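Local coordinates for protein post-proline cleaving enzyme (Rickettsia typhi, PDB 4HVT) that probably cleaves oligopeptides on the carboxyl side of proline, as a serine peptidase of the prolyl oligopeptidase family, at residues I59-E62 with I63-F67; N263-F266 with Y267-D270; R535-A538 with F539-F543. All blocks are in the same frame, centred on the assembly; numbering follows the deposited sequence.

How the interactions relate
Interaction 3 is the buried one, interaction 1 is partly buried and interaction 2 lies at the surface. Interactions 1 and 3 each join successive turns of one helix, 56-67 and 536-551, through i to i+4 backbone bonds. Their side chains differ: a long ion pair and a threonine hydroxyl in 59-67, an amide pair and a phenylalanine ring in 535-543. Interaction 2 is the hairpin loop in 263-270 between two strands of the propeller, where carboxylate and amide groups bind backbone atoms. Interactions 2 and 3 come within about 7 Å at their nearest atoms, without touching, and each reaches E610. Interaction 1 lies farther off, about 20 Å from interaction 3 by nearest atoms.

Interaction 1. Residues I59-E62 with I63-F67; sequences IKKE and IETIF
The side chains of K60 and E64, one turn apart on the amphipathic helix 56-67, cross at a slant. The lysine amine NZ stands 3.8 Å from E64 OE1, a long salt bridge. The K60 chain runs extended, with CG anti to the backbone N (chi1 168°), and bends only at chi4. This lays its CE against E64 OE2. The backbone acceptors on this turn are used in order. I59 O takes the N-H of I63 and K60 O takes that of E64, both at 3.0 Å. E62 O receives a weak bond from I66 N. Of the glutamate oxygens, E62 OE2 is satisfied by N507 ND2. On the inner side I59 and I63 run alongside each other, with CG2 of I59 4.0 Å from CG1 of I63. I59 and I63 pack on helix 688-706, and I59 and I66 on helix 498-505, so this helix lies against two helices of the catalytic domain. K61 O has two donors from one residue. T65 N comes to it at 3.0 Å. T65 OG1 donates from the other face of the carbonyl plane, 2.8 Å from K61 O and 35° out of that plane.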
# COMPACT_ATOMS: atom_id res chain seq x y z
N ILE A 59 27.54 -0.12 -2.20
CA ILE A 59 26.06 -0.18 -1.99
C ILE A 59 25.68 0.43 -0.63
O ILE A 59 24.85 1.31 -0.57
CB ILE A 59 25.52 -1.62 -2.10
CG1 ILE A 59 25.71 -2.25 -3.50
CG2 ILE A 59 24.05 -1.69 -1.72
CD1 ILE A 59 24.88 -1.62 -4.60
N LYS A 60 26.29 -0.00 0.47
CA LYS A 60 26.00 0.64 1.77
C LYS A 60 26.19 2.18 1.72
O LYS A 60 25.34 2.95 2.17
CB LYS A 60 26.87 0.05 2.86
CG LYS A 60 26.90 0.79 4.18
CD LYS A 60 27.74 -0.03 5.16
CE LYS A 60 27.30 0.16 6.60
NZ LYS A 60 28.17 1.17 7.22
N LYS A 61 27.31 2.63 1.18
CA LYS A 61 27.50 4.08 1.09
C LYS A 61 26.37 4.79 0.34
O LYS A 61 25.84 5.82 0.81
CB LYS A 61 28.87 4.40 0.43
CG LYS A 61 29.15 5.88 0.26
CD LYS A 61 30.33 6.11 -0.69
CE LYS A 61 31.10 7.38 -0.38
NZ LYS A 61 32.48 7.36 -0.96
N GLU A 62 26.00 4.22 -0.81
CA GLU A 62 25.02 4.85 -1.67
C GLU A 62 23.66 4.89 -1.01
O GLU A 62 22.99 5.90 -1.08
CB GLU A 62 24.93 4.13 -3.01
CG GLU A 62 26.22 4.15 -3.77
CD GLU A 62 26.10 4.80 -5.10
OE1 GLU A 62 25.61 5.97 -5.13
OE2 GLU A 62 26.50 4.16 -6.10
N ILE A 63 23.28 3.81 -0.33
CA ILE A 63 21.96 3.75 0.31
C ILE A 63 21.86 4.66 1.51
O ILE A 63 20.88 5.37 1.70
CB ILE A 63 21.66 2.32 0.78
CG1 ILE A 63 21.76 1.33 -0.38
CG2 ILE A 63 20.36 2.30 1.55
CD1 ILE A 63 20.51 1.07 -1.14
N GLU A 64 22.91 4.64 2.34
CA GLU A 64 22.95 5.51 3.50
C GLU A 64 22.91 7.00 3.09
O GLU A 64 22.22 7.80 3.72
CB GLU A 64 24.13 5.17 4.39
CG GLU A 64 23.96 3.81 5.04
CD GLU A 64 24.96 3.50 6.12
OE1 GLU A 64 26.06 4.09 6.12
OE2 GLU A 64 24.64 2.64 6.96
N THR A 65 23.60 7.35 2.02
CA THR A 65 23.58 8.74 1.54
C THR A 65 22.16 9.17 1.22
O THR A 65 21.80 10.32 1.42
CB THR A 65 24.46 8.94 0.29
OG1 THR A 65 25.79 8.62 0.66
CG2 THR A 65 24.42 10.39 -0.22
N ILE A 66 21.37 8.25 0.68
CA ILE A 66 20.01 8.59 0.27
C ILE A 66 19.07 8.59 1.48
O ILE A 66 18.27 9.52 1.67
CB ILE A 66 19.47 7.63 -0.80
CG1 ILE A 66 20.21 7.85 -2.13
CG2 ILE A 66 17.98 7.83 -0.99
CD1 ILE A 66 20.16 6.67 -3.08
N PHE A 67 19.13 7.55 2.28
CA PHE A 67 18.18 7.39 3.36
C PHE A 67 18.36 8.44 4.44
O PHE A 67 17.37 8.88 5.05
CB PHE A 67 18.27 5.99 4.00
CG PHE A 67 17.40 4.95 3.37
CD1 PHE A 67 17.63 4.51 2.08
CD2 PHE A 67 16.42 4.33 4.11
CE1 PHE A 67 16.85 3.50 1.52
CE2 PHE A 67 15.64 3.34 3.54
CZ PHE A 67 15.86 2.92 2.25

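Interaction 2. Residues N263-F266 with Y267-D270; sequences NKDF and YNYD
The five-residue loop 264-268 of a beta hairpin joins strands 257-263 and 269-275 in one blade of the propeller, and D265 and N268 meet across it. N263 and Y269 form an antiparallel non-hydrogen-bonded pair at its base. Just beyond, K264 N donates to N268 O at 2.8 Å. D265 OD1 accepts three N-H groups. N268 N, 2.8 Å from D265 OD1, arrives nearly in line with the C-O bond. Y267 N comes in on the anti side, and N268 ND2 uses the syn lone pair. The same ND2 also donates to D265 OD2 at 3.1 Å, so the amide spans both oxygens. The D265 carboxylate is turned in over the loop because CG sits between the backbone N and the carbonyl carbon (chi1 72°). N268 OD1 is bound by S290 OG. N263 OD1 accepts from F266 N, an Asx motif, and ND2 of N263 donates back to F266 O. The amide carbon CG of N263 lies over one face of the Y269 ring. The edge of F266 points at the face of Y267 in a T-shaped stack, planes 68° apart, with F266 CD2 3.6 Å from Y267 CZ. Y267 OH bonds to E610 of the catalytic domain. One water ties F266 O, at 2.9 Å, to Y269 OH, at 2.7 Å.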
# COMPACT_ATOMS: atom_id res chain seq x y z
N ASN A 263 -16.86 -5.60 5.26
CA ASN A 263 -16.28 -6.23 4.09
C ASN A 263 -16.51 -7.76 4.26
O ASN A 263 -16.01 -8.36 5.22
CB ASN A 263 -14.81 -5.87 4.00
CG ASN A 263 -14.20 -6.39 2.70
OD1 ASN A 263 -14.50 -7.51 2.32
ND2 ASN A 263 -13.39 -5.61 2.03
N LYS A 264 -17.35 -8.30 3.39
CA LYS A 264 -17.79 -9.70 3.50
C LYS A 264 -16.71 -10.68 2.99
O LYS A 264 -16.40 -11.68 3.65
CB LYS A 264 -19.06 -9.91 2.69
CG LYS A 264 -20.19 -8.91 2.98
CD LYS A 264 -21.33 -9.13 1.96
CE LYS A 264 -22.06 -10.44 2.25
NZ LYS A 264 -22.95 -10.85 1.12
N ASP A 265 -16.22 -10.44 1.80
CA ASP A 265 -15.31 -11.40 1.12
C ASP A 265 -14.17 -10.77 0.32
O ASP A 265 -13.64 -11.37 -0.64
CB ASP A 265 -16.16 -12.30 0.23
CG ASP A 265 -16.71 -11.58 -1.00
OD1 ASP A 265 -16.47 -10.39 -1.16
OD2 ASP A 265 -17.37 -12.25 -1.84
N PHE A 266 -13.75 -9.59 0.79
CA PHE A 266 -12.70 -8.77 0.22
C PHE A 266 -13.26 -7.76 -0.81
O PHE A 266 -12.87 -6.58 -0.77
CB PHE A 266 -11.53 -9.56 -0.35
CG PHE A 266 -10.26 -8.76 -0.36
CD1 PHE A 266 -9.48 -8.71 0.77
CD2 PHE A 266 -9.92 -8.03 -1.48
CE1 PHE A 266 -8.33 -7.92 0.77
CE2 PHE A 266 -8.76 -7.23 -1.48
CZ PHE A 266 -7.97 -7.23 -0.37
N TYR A 267 -14.14 -8.21 -1.71
CA TYR A 267 -14.68 -7.38 -2.81
C TYR A 267 -16.12 -6.96 -2.64
O TYR A 267 -16.54 -5.94 -3.21
CB TYR A 267 -14.51 -8.09 -4.17
CG TYR A 267 -13.05 -8.27 -4.52
CD1 TYR A 267 -12.26 -7.20 -4.89
CD2 TYR A 267 -12.44 -9.52 -4.36
CE1 TYR A 267 -10.90 -7.36 -5.14
CE2 TYR A 267 -11.08 -9.69 -4.60
CZ TYR A 267 -10.31 -8.60 -4.99
OH TYR A 267 -8.94 -8.78 -5.21
N ASN A 268 -16.89 -7.68 -1.82
CA ASN A 268 -18.30 -7.34 -1.57
C ASN A 268 -18.54 -6.90 -0.13
O ASN A 268 -17.86 -7.37 0.77
CB ASN A 268 -19.21 -8.54 -1.88
CG ASN A 268 -19.18 -8.90 -3.36
OD1 ASN A 268 -19.80 -8.23 -4.20
ND2 ASN A 268 -18.48 -9.96 -3.67
N TYR A 269 -19.49 -5.98 0.05
CA TYR A 269 -19.68 -5.33 1.28
C TYR A 269 -21.15 -5.23 1.65
O TYR A 269 -22.01 -5.21 0.75
CB TYR A 269 -19.17 -3.88 1.15
CG TYR A 269 -17.72 -3.69 0.88
CD1 TYR A 269 -17.19 -3.88 -0.41
CD2 TYR A 269 -16.88 -3.23 1.88
CE1 TYR A 269 -15.84 -3.62 -0.65
CE2 TYR A 269 -15.55 -3.00 1.65
CZ TYR A 269 -15.05 -3.18 0.37
OH TYR A 269 -13.70 -2.94 0.14
N ASP A 270 -21.41 -5.10 2.96
CA ASP A 270 -22.62 -4.52 3.52
C ASP A 270 -22.23 -3.18 4.11
O ASP A 270 -21.41 -3.14 4.99
CB ASP A 270 -23.19 -5.33 4.68
CG ASP A 270 -23.66 -6.69 4.28
OD1 ASP A 270 -24.10 -6.87 3.11
OD2 ASP A 270 -23.64 -7.54 5.18
O HOH W 1 -12.59 -4.03 -2.07

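Interaction 3. Residues R535-A538 with F539-F543; sequences RQTA and FNDFF
F539 lays one face of its ring over the backbone carbonyl of R535, whose O stands 3.6 Å above the plane, over the ring centre. CG of F539 is anti to its own carbonyl carbon (chi1 -48°), which turns the ring back over the preceding turn. The R535 side chain crosses that of F539 at about a right angle, and its CD comes 4.0 Å from F539 CZ. Q536 comes to the ring edge, with its CD in the ring plane and OE1 3.7 Å from F539 CD2. The amide of Q536 also links forward to N540. Its NE2 donates to N540 OD1 at 3.0 Å, almost straight (176°). The acceptor lies in the Q536 amide plane, but the donor stands 45° above the carbonyl plane of N540. The backbone bonds of this helix run from N540 N to Q536 O, from D541 N to T537 O and from F542 N to A538 O. The bond from F539 N to R535 O, 3.5 Å long, is weak. The polar ends find partners elsewhere in the protein: R535 binds A530 O, N567 and E610, D541 binds S456 and R517, and Q536 OE1 accepts from Q578. Helix 536-551 belongs to the alpha/beta-hydrolase domain. F539 and F543 pack on helix 567-578, while R535, Q536 and F539 meet Y626 at the end of helix 617-626.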
# COMPACT_ATOMS: atom_id res chain seq x y z
N ARG A 535 -5.05 -17.34 -12.27
CA ARG A 535 -3.79 -16.67 -11.89
C ARG A 535 -2.65 -16.89 -12.88
O ARG A 535 -1.78 -16.00 -13.05
CB ARG A 535 -3.29 -17.08 -10.49
CG ARG A 535 -3.43 -16.00 -9.42
CD ARG A 535 -2.56 -14.79 -9.73
NE ARG A 535 -2.42 -13.87 -8.58
CZ ARG A 535 -3.34 -12.98 -8.22
NH1 ARG A 535 -4.46 -12.85 -8.89
NH2 ARG A 535 -3.12 -12.25 -7.14
N GLN A 536 -2.62 -18.06 -13.52
CA GLN A 536 -1.57 -18.29 -14.52
C GLN A 536 -1.47 -17.23 -15.61
O GLN A 536 -0.38 -17.04 -16.19
CB GLN A 536 -1.75 -19.69 -15.12
CG GLN A 536 -0.63 -20.09 -16.04
CD GLN A 536 0.69 -20.32 -15.29
OE1 GLN A 536 0.73 -20.90 -14.23
NE2 GLN A 536 1.79 -19.83 -15.85
N THR A 537 -2.56 -16.50 -15.87
CA THR A 537 -2.54 -15.42 -16.83
C THR A 537 -1.55 -14.30 -16.37
O THR A 537 -0.75 -13.82 -17.18
CB THR A 537 -3.97 -14.90 -17.08
OG1 THR A 537 -4.72 -15.88 -17.79
CG2 THR A 537 -3.98 -13.56 -17.87
N ALA A 538 -1.55 -13.96 -15.09
CA ALA A 538 -0.61 -12.97 -14.57
C ALA A 538 0.82 -13.43 -14.81
O ALA A 538 1.67 -12.66 -15.26
CB ALA A 538 -0.84 -12.73 -13.07
N PHE A 539 1.08 -14.69 -14.51
CA PHE A 539 2.40 -15.23 -14.59
C PHE A 539 2.89 -15.24 -16.06
O PHE A 539 4.01 -14.88 -16.34
CB PHE A 539 2.49 -16.61 -13.96
CG PHE A 539 1.85 -16.73 -12.56
CD1 PHE A 539 1.94 -15.71 -11.61
CD2 PHE A 539 1.20 -17.89 -12.19
CE1 PHE A 539 1.36 -15.81 -10.36
CE2 PHE A 539 0.64 -17.99 -10.92
CZ PHE A 539 0.73 -16.96 -10.01
N ASN A 540 2.00 -15.64 -16.98
CA ASN A 540 2.30 -15.63 -18.40
C ASN A 540 2.64 -14.22 -18.88
O ASN A 540 3.56 -14.06 -19.66
CB ASN A 540 1.12 -16.15 -19.20
CG ASN A 540 0.90 -17.64 -19.02
OD1 ASN A 540 1.76 -18.36 -18.52
ND2 ASN A 540 -0.25 -18.11 -19.46
N ASP A 541 1.91 -13.22 -18.38
CA ASP A 541 2.20 -11.82 -18.75
C ASP A 541 3.62 -11.45 -18.35
O ASP A 541 4.34 -10.79 -19.06
CB ASP A 541 1.23 -10.88 -18.07
CG ASP A 541 -0.16 -10.95 -18.67
OD1 ASP A 541 -0.30 -11.64 -19.69
OD2 ASP A 541 -1.13 -10.34 -18.10
N PHE A 542 4.00 -11.91 -17.18
CA PHE A 542 5.33 -11.60 -16.66
C PHE A 542 6.39 -12.28 -17.57
O PHE A 542 7.36 -11.68 -17.91
CB PHE A 542 5.41 -12.13 -15.23
CG PHE A 542 6.61 -11.63 -14.47
CD1 PHE A 542 6.72 -10.29 -14.11
CD2 PHE A 542 7.58 -12.50 -14.06
CE1 PHE A 542 7.80 -9.83 -13.39
CE2 PHE A 542 8.71 -12.02 -13.38
CZ PHE A 542 8.80 -10.71 -13.03
N PHE A 543 6.17 -13.53 -17.96
CA PHE A 543 7.11 -14.22 -18.88
C PHE A 543 7.20 -13.48 -20.24
O PHE A 543 8.29 -13.37 -20.84
CB PHE A 543 6.71 -15.69 -19.11
CG PHE A 543 6.62 -16.50 -17.86
CD1 PHE A 543 7.58 -16.39 -16.85
CD2 PHE A 543 5.57 -17.39 -17.68
CE1 PHE A 543 7.50 -17.15 -15.73
CE2 PHE A 543 5.49 -18.16 -16.54
CZ PHE A 543 6.43 -18.03 -15.54